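Local coordinates for heavy metal-binding domain-containing protein (Pediococcus pentosaceus, PDB 3QKB) that is of unknown function but belongs to the DUF74 family, assembles from five copies of its chain and may bind heavy metals, at residues A[22-27]-A[81-86]; A[31-36]-A[103-108]; A[51-56]-A[96-101]. One frame throughout, in Å; residues are numbered along the deposited sequence. Where two conformers were deposited one is given.

Contact 1: A[22-27]-A[81-86]; sequences ITTEGI and GLKYNT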
loop_
_atom_site.group_PDB
_atom_site.type_symbol
_atom_site.label_atom_id
_atom_site.label_comp_id
_atom_site.label_asym_id
_atom_site.label_seq_id
_atom_site.Cartn_x
_atom_site.Cartn_y
_atom_site.Cartn_z
ATOM N N ILE A 22 -9.258 -3.339 16.853
ATOM C CA ILE A 22 -8.800 -2.926 15.536
ATOM C C ILE A 22 -7.726 -3.910 15.037
ATOM O O ILE A 22 -6.924 -4.397 15.827
ATOM C CB ILE A 22 -8.303 -1.443 15.554
ATOM C CG1 ILE A 22 -7.977 -0.958 14.141
ATOM C CG2 ILE A 22 -7.101 -1.264 16.470
ATOM C CD1 ILE A 22 -8.411 0.489 13.867
ATOM N N THR A 23 -7.756 -4.231 13.743
ATOM C CA THR A 23 -6.817 -5.194 13.141
ATOM C C THR A 23 -6.498 -4.864 11.669
ATOM O O THR A 23 -7.333 -4.329 10.935
ATOM C CB THR A 23 -7.367 -6.638 13.229
ATOM O OG1 THR A 23 -6.490 -7.547 12.559
ATOM C CG2 THR A 23 -8.725 -6.723 12.593
ATOM N N THR A 24 -5.278 -5.198 11.262
ATOM C CA THR A 24 -4.802 -5.020 9.882
ATOM C C THR A 24 -5.452 -5.965 8.888
ATOM O O THR A 24 -5.668 -5.596 7.738
ATOM C CB THR A 24 -3.281 -5.219 9.799
ATOM O OG1 THR A 24 -2.641 -4.055 10.331
ATOM C CG2 THR A 24 -2.836 -5.414 8.366
ATOM N N GLU A 25 -5.734 -7.186 9.330
ATOM C CA GLU A 25 -6.317 -8.213 8.483
ATOM C C GLU A 25 -7.789 -8.395 8.841
ATOM O O GLU A 25 -8.326 -7.654 9.655
ATOM C CB GLU A 25 -5.510 -9.515 8.633
ATOM C CG GLU A 25 -4.036 -9.396 8.189
ATOM C CD GLU A 25 -3.891 -9.066 6.708
ATOM O OE1 GLU A 25 -4.383 -9.854 5.875
ATOM O OE2 GLU A 25 -3.307 -8.008 6.378
ATOM N N GLY A 26 -8.448 -9.353 8.192
ATOM C CA GLY A 26 -9.802 -9.751 8.561
ATOM C C GLY A 26 -9.859 -10.558 9.859
ATOM O O GLY A 26 -8.862 -10.694 10.580
ATOM N N ILE A 27 -11.058 -11.053 10.164
ATOM C CA ILE A 27 -11.288 -12.002 11.258
ATOM C C ILE A 27 -12.085 -13.207 10.736
ATOM O O ILE A 27 -12.991 -13.043 9.901
ATOM C CB ILE A 27 -12.002 -11.318 12.484
ATOM C CG1 ILE A 27 -13.422 -10.825 12.142
ATOM C CG2 ILE A 27 -11.159 -10.149 12.996
ATOM C CD1 ILE A 27 -14.111 -10.102 13.279
ATOM N N GLY A 81 -9.254 -4.727 8.548
ATOM C CA GLY A 81 -8.651 -4.304 7.292
ATOM C C GLY A 81 -7.947 -2.965 7.358
ATOM O O GLY A 81 -7.881 -2.281 6.353
ATOM N N LEU A 82 -7.417 -2.582 8.530
ATOM C CA LEU A 82 -6.723 -1.301 8.667
ATOM C C LEU A 82 -5.512 -1.237 7.749
ATOM O O LEU A 82 -4.732 -2.192 7.666
ATOM C CB LEU A 82 -6.266 -1.067 10.112
ATOM C CG LEU A 82 -5.492 0.232 10.441
ATOM C CD1 LEU A 82 -6.289 1.479 10.081
ATOM C CD2 LEU A 82 -5.094 0.231 11.916
ATOM N N LYS A 83 -5.397 -0.122 7.035
ATOM C CA LYS A 83 -4.157 0.279 6.369
ATOM C C LYS A 83 -3.871 1.752 6.662
ATOM O O LYS A 83 -4.773 2.507 7.056
ATOM C CB LYS A 83 -4.251 0.069 4.863
ATOM C CG LYS A 83 -4.501 -1.369 4.427
ATOM C CD LYS A 83 -3.330 -2.355 4.748
ATOM C CE LYS A 83 -3.746 -3.855 4.547
ATOM N NZ LYS A 83 -5.154 -4.269 5.091
ATOM N N TYR A 84 -2.610 2.138 6.474
ATOM C CA TYR A 84 -2.164 3.517 6.605
ATOM C C TYR A 84 -1.438 3.949 5.344
ATOM O O TYR A 84 -0.563 3.234 4.870
ATOM C CB TYR A 84 -1.159 3.655 7.719
ATOM C CG TYR A 84 -1.628 3.378 9.112
ATOM C CD1 TYR A 84 -2.592 4.158 9.705
ATOM C CD2 TYR A 84 -0.999 2.412 9.885
ATOM C CE1 TYR A 84 -2.966 3.948 11.043
ATOM C CE2 TYR A 84 -1.357 2.185 11.189
ATOM C CZ TYR A 84 -2.333 2.942 11.774
ATOM O OH TYR A 84 -2.656 2.676 13.085
ATOM N N ASN A 85 -1.762 5.129 4.836
ATOM C CA ASN A 85 -0.890 5.839 3.901
ATOM C C ASN A 85 -0.161 6.929 4.671
ATOM O O ASN A 85 -0.737 7.517 5.596
ATOM C CB ASN A 85 -1.699 6.454 2.750
ATOM C CG ASN A 85 -2.415 5.411 1.905
ATOM O OD1 ASN A 85 -2.296 4.196 2.148
ATOM N ND2 ASN A 85 -3.155 5.876 0.901
ATOM N N THR A 86 1.087 7.207 4.282
ATOM C CA THR A 86 1.895 8.275 4.864
ATOM C C THR A 86 2.467 9.178 3.773
ATOM O O THR A 86 2.790 8.709 2.677
ATOM C CB THR A 86 3.055 7.703 5.705
ATOM O OG1 THR A 86 3.672 6.613 5.008
ATOM C CG2 THR A 86 2.561 7.210 7.023
#
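The backbones of 22-27 and 81-86 meet where L82 N donates to T23 O at 3.0 Å with a nearly straight N-H...O angle of 170°, and G81 N reaches E25 O in a longer bond of 3.3 Å whose donor stands well above the carbonyl plane. G81 has positive phi at the corner the chain turns within strand 78-91. K83 supplies the third link. With its side chain bent at the second and fourth torsions (chi2 -66°), it curls back so that K83 NZ meets T24 O at 3.0 Å, in the carbonyl plane. The same NZ touches its neighbour's carbonyl, L82 O, in a weak bond. E25 OE2 lies 4.4 Å from K83 NZ, too far for a salt bridge but of opposite charge. A methionine in place of K83 would probably leave T24 O without its side-chain donor and the E25 carboxylate without that nearby positive charge. On the apolar side, L82 CD2 packs against I22 CG1 at 3.8 Å; L67 of helix 56-73 also packs on L82. T24 N is hydrogen-bonded to T105 OG1 of the second subunit. The contact lies at the outermost strand of this chain's own mixed sheet: short strand 21-22 runs parallel to 78-91, and the loop after it hooks over the corner at G81, within one subunit of a beta/alpha-propeller pentamer.

Contact 2: A[31-36]-A[103-108]; sequences YTIKDV and YGTVIL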
loop_
_atom_site.group_PDB
_atom_site.type_symbol
_atom_site.label_atom_id
_atom_site.label_comp_id
_atom_site.label_asym_id
_atom_site.label_seq_id
_atom_site.Cartn_x
_atom_site.Cartn_y
_atom_site.Cartn_z
ATOM N N TYR A 31 -19.708 -11.749 10.816
ATOM C CA TYR A 31 -20.003 -10.311 10.956
ATOM C C TYR A 31 -20.810 -9.740 9.791
ATOM O O TYR A 31 -20.884 -10.344 8.716
ATOM C CB TYR A 31 -18.715 -9.495 11.130
ATOM C CG TYR A 31 -17.737 -9.573 9.960
ATOM C CD1 TYR A 31 -17.844 -8.714 8.860
ATOM C CD2 TYR A 31 -16.677 -10.484 9.970
ATOM C CE1 TYR A 31 -16.949 -8.790 7.788
ATOM C CE2 TYR A 31 -15.772 -10.552 8.906
ATOM C CZ TYR A 31 -15.919 -9.701 7.819
ATOM O OH TYR A 31 -15.036 -9.762 6.763
ATOM N N THR A 32 -21.426 -8.583 10.045
ATOM C CA THR A 32 -22.001 -7.723 9.014
ATOM C C THR A 32 -21.150 -6.451 8.908
ATOM O O THR A 32 -20.498 -6.042 9.880
ATOM C CB THR A 32 -23.478 -7.358 9.331
ATOM O OG1 THR A 32 -23.574 -6.707 10.613
ATOM C CG2 THR A 32 -24.368 -8.625 9.322
ATOM N N ILE A 33 -21.153 -5.842 7.722
ATOM C CA ILE A 33 -20.314 -4.676 7.414
ATOM C C ILE A 33 -21.125 -3.398 7.550
ATOM O O ILE A 33 -22.068 -3.195 6.800
ATOM C CB ILE A 33 -19.786 -4.738 5.968
ATOM C CG1 ILE A 33 -18.782 -5.886 5.800
ATOM C CG2 ILE A 33 -19.144 -3.411 5.587
ATOM C CD1 ILE A 33 -18.708 -6.421 4.395
ATOM N N LYS A 34 -20.758 -2.535 8.486
ATOM C CA LYS A 34 -21.404 -1.224 8.595
ATOM C C LYS A 34 -20.955 -0.296 7.462
ATOM O O LYS A 34 -21.764 0.056 6.615
ATOM C CB LYS A 34 -21.160 -0.591 9.976
ATOM C CG LYS A 34 -21.908 -1.304 11.120
ATOM C CD LYS A 34 -23.402 -0.921 11.142
ATOM C CE LYS A 34 -24.203 -1.709 12.176
ATOM N NZ LYS A 34 -25.451 -0.989 12.543
ATOM N N ASP A 35 -19.672 0.075 7.439
ATOM C CA ASP A 35 -19.122 0.962 6.381
ATOM C C ASP A 35 -17.598 0.972 6.423
ATOM O O ASP A 35 -17.007 0.565 7.424
ATOM C CB ASP A 35 -19.633 2.413 6.564
ATOM C CG ASP A 35 -19.716 3.215 5.239
ATOM O OD1 ASP A 35 -19.079 2.861 4.222
ATOM O OD2 ASP A 35 -20.424 4.233 5.237
ATOM N N VAL A 36 -16.975 1.437 5.336
ATOM C CA VAL A 36 -15.544 1.802 5.340
ATOM C C VAL A 36 -15.391 3.219 5.860
ATOM O O VAL A 36 -16.171 4.088 5.494
ATOM C CB VAL A 36 -14.920 1.726 3.938
ATOM C CG1 VAL A 36 -13.508 2.244 3.964
ATOM C CG2 VAL A 36 -14.957 0.300 3.421
ATOM N N TYR A 103 -7.338 4.046 7.237
ATOM C CA TYR A 103 -8.670 3.605 6.829
ATOM C C TYR A 103 -8.885 2.136 7.058
ATOM O O TYR A 103 -7.934 1.378 7.194
ATOM C CB TYR A 103 -8.937 3.952 5.368
ATOM C CG TYR A 103 -8.070 3.225 4.358
ATOM C CD1 TYR A 103 -6.794 3.689 4.042
ATOM C CD2 TYR A 103 -8.538 2.116 3.685
ATOM C CE1 TYR A 103 -5.982 3.034 3.083
ATOM C CE2 TYR A 103 -7.735 1.444 2.723
ATOM C CZ TYR A 103 -6.456 1.907 2.441
ATOM O OH TYR A 103 -5.674 1.253 1.492
ATOM N N GLY A 104 -10.157 1.751 7.127
ATOM C CA GLY A 104 -10.537 0.362 7.423
ATOM C C GLY A 104 -12.031 0.131 7.351
ATOM O O GLY A 104 -12.784 1.054 7.061
ATOM N N THR A 105 -12.453 -1.105 7.603
ATOM C CA THR A 105 -13.866 -1.475 7.511
ATOM C C THR A 105 -14.463 -1.682 8.894
ATOM O O THR A 105 -14.002 -2.534 9.636
ATOM C CB THR A 105 -14.039 -2.749 6.681
ATOM O OG1 THR A 105 -13.372 -2.582 5.426
ATOM C CG2 THR A 105 -15.516 -3.034 6.441
ATOM N N VAL A 106 -15.493 -0.905 9.228
ATOM C CA VAL A 106 -16.187 -1.046 10.498
ATOM C C VAL A 106 -17.188 -2.185 10.386
ATOM O O VAL A 106 -18.017 -2.173 9.476
ATOM C CB VAL A 106 -16.948 0.210 10.865
ATOM C CG1 VAL A 106 -17.714 -0.000 12.170
ATOM C CG2 VAL A 106 -15.994 1.377 10.992
ATOM N N ILE A 107 -17.111 -3.153 11.317
ATOM C CA ILE A 107 -17.987 -4.335 11.329
ATOM C C ILE A 107 -18.758 -4.469 12.647
ATOM O O ILE A 107 -18.425 -3.809 13.644
ATOM C CB ILE A 107 -17.196 -5.649 11.025
ATOM C CG1 ILE A 107 -16.091 -5.925 12.056
ATOM C CG2 ILE A 107 -16.573 -5.577 9.658
ATOM C CD1 ILE A 107 -15.497 -7.325 11.917
ATOM N N LEU A 108 -19.797 -5.317 12.617
ATOM C CA LEU A 108 -20.597 -5.713 13.793
ATOM C C LEU A 108 -20.673 -7.251 13.822
ATOM O O LEU A 108 -21.099 -7.868 12.840
ATOM C CB LEU A 108 -22.008 -5.112 13.697
ATOM C CG LEU A 108 -23.006 -5.290 14.870
ATOM C CD1 LEU A 108 -22.494 -4.715 16.197
ATOM C CD2 LEU A 108 -24.352 -4.653 14.525
#
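I107 lies over one face of the Y31 ring, its CD1 4.0 Å from the ring centroid and 23° off the normal, which is a CH-pi contact offset toward the rim. I107 CG2 touches the same ring at Y31 CD1, 3.5 Å away. The ring gets there because Y31 sets CG between its backbone N and carbonyl carbon (chi1 61°), and I33 CG1 of its own strand sits in plane at the ring edge. On the sheet face that carries I33, I107, T105 and V36, I33 CG2 and T105 CG2 approach at a slant, 3.7 Å apart, and V36 CG2 comes within 3.9 Å of T105 OG1. That hydroxyl has its main polar partner elsewhere, T24 N of the third subunit, whose I22 also packs on I33 and V36. Strands 31-44 and 94-109 are antiparallel neighbours in the mixed sheet, their short segments at 139°, and a classic beta bulge interrupts their register: K34 and D35 both face V106. K34 N gives V106 O a bond of 2.9 Å, and D35 N adds a weak one to the same oxygen. V106 N returns to D35 O at 2.8 Å. Before the bulge, T32 and L108 form a hydrogen-bonded pair through both N-H groups, and their side chains run side by side on the face that also carries D35 and V106. The K34 side chain lies alongside L108 too, K34 CE 3.8 Å from L108 CD2.

Contact 3: A[51-56]-A[96-101]; sequences DKYNMF and KFLVVH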
loop_
_atom_site.group_PDB
_atom_site.type_symbol
_atom_site.label_atom_id
_atom_site.label_comp_id
_atom_site.label_asym_id
_atom_site.label_seq_id
_atom_site.Cartn_x
_atom_site.Cartn_y
_atom_site.Cartn_z
ATOM N N ASP A 51 14.562 16.190 10.691
ATOM C CA ASP A 51 15.008 14.792 10.862
ATOM C C ASP A 51 14.121 13.928 11.787
ATOM O O ASP A 51 14.386 12.747 11.930
ATOM C CB ASP A 51 16.476 14.754 11.339
ATOM C CG ASP A 51 16.676 15.382 12.696
ATOM O OD1 ASP A 51 15.943 16.337 13.022
ATOM O OD2 ASP A 51 17.589 14.946 13.422
ATOM N N LYS A 52 13.057 14.494 12.366
ATOM C CA LYS A 52 12.340 13.853 13.493
ATOM C C LYS A 52 11.178 13.003 13.000
ATOM O O LYS A 52 10.017 13.301 13.285
ATOM C CB LYS A 52 11.815 14.914 14.475
ATOM C CG LYS A 52 12.866 15.840 15.067
ATOM C CD LYS A 52 13.760 15.142 16.102
ATOM C CE LYS A 52 14.621 16.163 16.872
ATOM N NZ LYS A 52 15.441 17.079 16.000
ATOM N N TYR A 53 11.479 11.926 12.271
ATOM C CA TYR A 53 10.414 11.077 11.689
ATOM C C TYR A 53 9.724 10.195 12.730
ATOM O O TYR A 53 8.611 9.764 12.503
ATOM C CB TYR A 53 10.929 10.322 10.439
ATOM C CG TYR A 53 11.334 11.340 9.405
ATOM C CD1 TYR A 53 10.360 12.060 8.692
ATOM C CD2 TYR A 53 12.664 11.729 9.262
ATOM C CE1 TYR A 53 10.706 13.076 7.810
ATOM C CE2 TYR A 53 13.022 12.742 8.365
ATOM C CZ TYR A 53 12.028 13.405 7.645
ATOM O OH TYR A 53 12.382 14.411 6.789
ATOM N N ASN A 54 10.346 10.018 13.901
ATOM C CA ASN A 54 9.696 9.493 15.139
ATOM C C ASN A 54 8.378 10.172 15.508
ATOM O O ASN A 54 7.547 9.615 16.218
ATOM C CB ASN A 54 10.665 9.605 16.348
ATOM C CG ASN A 54 11.142 11.056 16.607
ATOM O OD1 ASN A 54 11.925 11.611 15.830
ATOM N ND2 ASN A 54 10.673 11.655 17.700
HETATM N N MSE A 55 8.210 11.414 15.057
HETATM C CA MSE A 55 6.989 12.156 15.318
HETATM C C MSE A 55 5.772 11.670 14.566
HETATM O O MSE A 55 4.663 12.118 14.874
HETATM C CB MSE A 55 7.201 13.644 15.041
HETATM C CG MSE A 55 8.093 14.315 16.098
HETATM SE SE MSE A 55 8.054 16.172 15.810
HETATM C CE MSE A 55 6.892 16.697 17.285
ATOM N N PHE A 56 5.959 10.777 13.578
ATOM C CA PHE A 56 4.844 10.012 13.011
ATOM C C PHE A 56 4.098 9.167 14.048
ATOM O O PHE A 56 2.927 8.883 13.856
ATOM C CB PHE A 56 5.307 9.073 11.874
ATOM C CG PHE A 56 5.276 9.692 10.510
ATOM C CD1 PHE A 56 4.106 9.721 9.795
ATOM C CD2 PHE A 56 6.428 10.230 9.931
ATOM C CE1 PHE A 56 4.069 10.279 8.517
ATOM C CE2 PHE A 56 6.409 10.788 8.659
ATOM C CZ PHE A 56 5.240 10.820 7.949
ATOM N N LYS A 96 8.037 19.895 5.786
ATOM C CA LYS A 96 7.241 20.821 6.633
ATOM C C LYS A 96 6.044 20.148 7.294
ATOM O O LYS A 96 5.719 20.520 8.402
ATOM C CB LYS A 96 6.769 22.026 5.827
ATOM C CG LYS A 96 6.241 23.207 6.636
ATOM C CD LYS A 96 7.400 24.019 7.263
ATOM C CE LYS A 96 6.925 25.087 8.274
ATOM N NZ LYS A 96 8.030 25.412 9.221
ATOM N N PHE A 97 5.370 19.199 6.620
ATOM C CA PHE A 97 4.253 18.462 7.233
ATOM C C PHE A 97 4.438 16.956 7.139
ATOM O O PHE A 97 4.871 16.436 6.103
ATOM C CB PHE A 97 2.929 18.820 6.589
ATOM C CG PHE A 97 2.659 20.266 6.547
ATOM C CD1 PHE A 97 2.065 20.899 7.618
ATOM C CD2 PHE A 97 3.003 21.016 5.428
ATOM C CE1 PHE A 97 1.817 22.267 7.579
ATOM C CE2 PHE A 97 2.754 22.389 5.384
ATOM C CZ PHE A 97 2.172 23.015 6.460
ATOM N N LEU A 98 4.106 16.268 8.237
ATOM C CA LEU A 98 3.976 14.828 8.280
ATOM C C LEU A 98 2.477 14.522 8.303
ATOM O O LEU A 98 1.754 15.072 9.084
ATOM C CB LEU A 98 4.672 14.266 9.526
ATOM C CG LEU A 98 6.167 14.594 9.713
ATOM C CD1 LEU A 98 6.762 13.838 10.922
ATOM C CD2 LEU A 98 6.974 14.304 8.432
ATOM N N VAL A 99 2.033 13.656 7.409
ATOM C CA VAL A 99 0.623 13.338 7.229
ATOM C C VAL A 99 0.446 11.812 7.269
ATOM O O VAL A 99 1.184 11.094 6.589
ATOM C CB VAL A 99 0.134 13.857 5.859
ATOM C CG1 VAL A 99 -1.386 13.511 5.614
ATOM C CG2 VAL A 99 0.440 15.357 5.735
ATOM N N VAL A 100 -0.487 11.340 8.101
ATOM C CA VAL A 100 -0.964 9.953 8.080
ATOM C C VAL A 100 -2.428 9.925 7.633
ATOM O O VAL A 100 -3.224 10.771 8.068
ATOM C CB VAL A 100 -0.865 9.299 9.477
ATOM C CG1 VAL A 100 -1.659 7.976 9.516
ATOM C CG2 VAL A 100 0.574 9.064 9.833
ATOM N N HIS A 101 -2.770 8.976 6.758
ATOM C CA HIS A 101 -4.161 8.608 6.510
ATOM C C HIS A 101 -4.356 7.208 6.986
ATOM O O HIS A 101 -3.596 6.331 6.598
ATOM C CB HIS A 101 -4.476 8.645 5.023
ATOM C CG HIS A 101 -3.927 9.833 4.333
ATOM N ND1 HIS A 101 -4.512 11.074 4.435
ATOM C CD2 HIS A 101 -2.829 9.987 3.560
ATOM C CE1 HIS A 101 -3.791 11.942 3.756
ATOM N NE2 HIS A 101 -2.763 11.309 3.219
#
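The F56 ring takes L98 CB over one face, 4.1 Å from the ring centroid and 20° off the normal, a CH-pi contact. L98 CG lies anti to the carbonyl carbon (chi1 -57°), which directs the methyls to F56 and Y53. L98 CD2 meets F56 CE2 at 3.6 Å, while L98 CD1 meets M55 CB at 4.1 Å. The same methyl that touches F56 CE2, L98 CD2, also lies 4.0 Å from Y53 CE1, and the two side chains cross at about a right angle. At the F56 rim, near the ring plane, V100 CG2 approaches F56 CD1 at 3.6 Å and V99 O lies beside F56 CE1. No hydrogen bond spans the two segments; this is apolar packing of the sheet against the lead-in to helix 56-73, the alpha-on-beta layer of the subunit. L59 of that helix packs on L98 and V100, extending the layer. The backbone leading to F56 is folded by turns: K52 centres an inverse gamma turn, M55 N bonds to K52 O at 3.2 Å, and F56 N to Y53 O at 3.0 Å. Farther out, K52 NZ forms a salt bridge with D51 OD1 at 3.1 Å. Across the subunit boundary, F56 meets the ring of H101 and Y53 that of F97, both of the second subunit.

How the contacts relate
Following the chain from the N terminus, 22-27 waits for its partner until 81-86, so contact 1 closes a loop that takes in all of strand 31-44 and helix 56-73, tying the loop after 21-22 to strand 78-91. Before that closes, 31-36 and 51-56 open two more loops, both ended by strand 94-109: contact 2 joins strand 31-44 to it, contact 3 the lead-in of helix 56-73. Contact 1 therefore crosses both others, while contact 3 lies wholly within the span of contact 2. Between sheet neighbours 78-91 and 94-109, K83 N to Y103 O at 3.0 Å probably bonds contact 1 to contact 2, and N85 O to H101 N at 2.8 Å to contact 3.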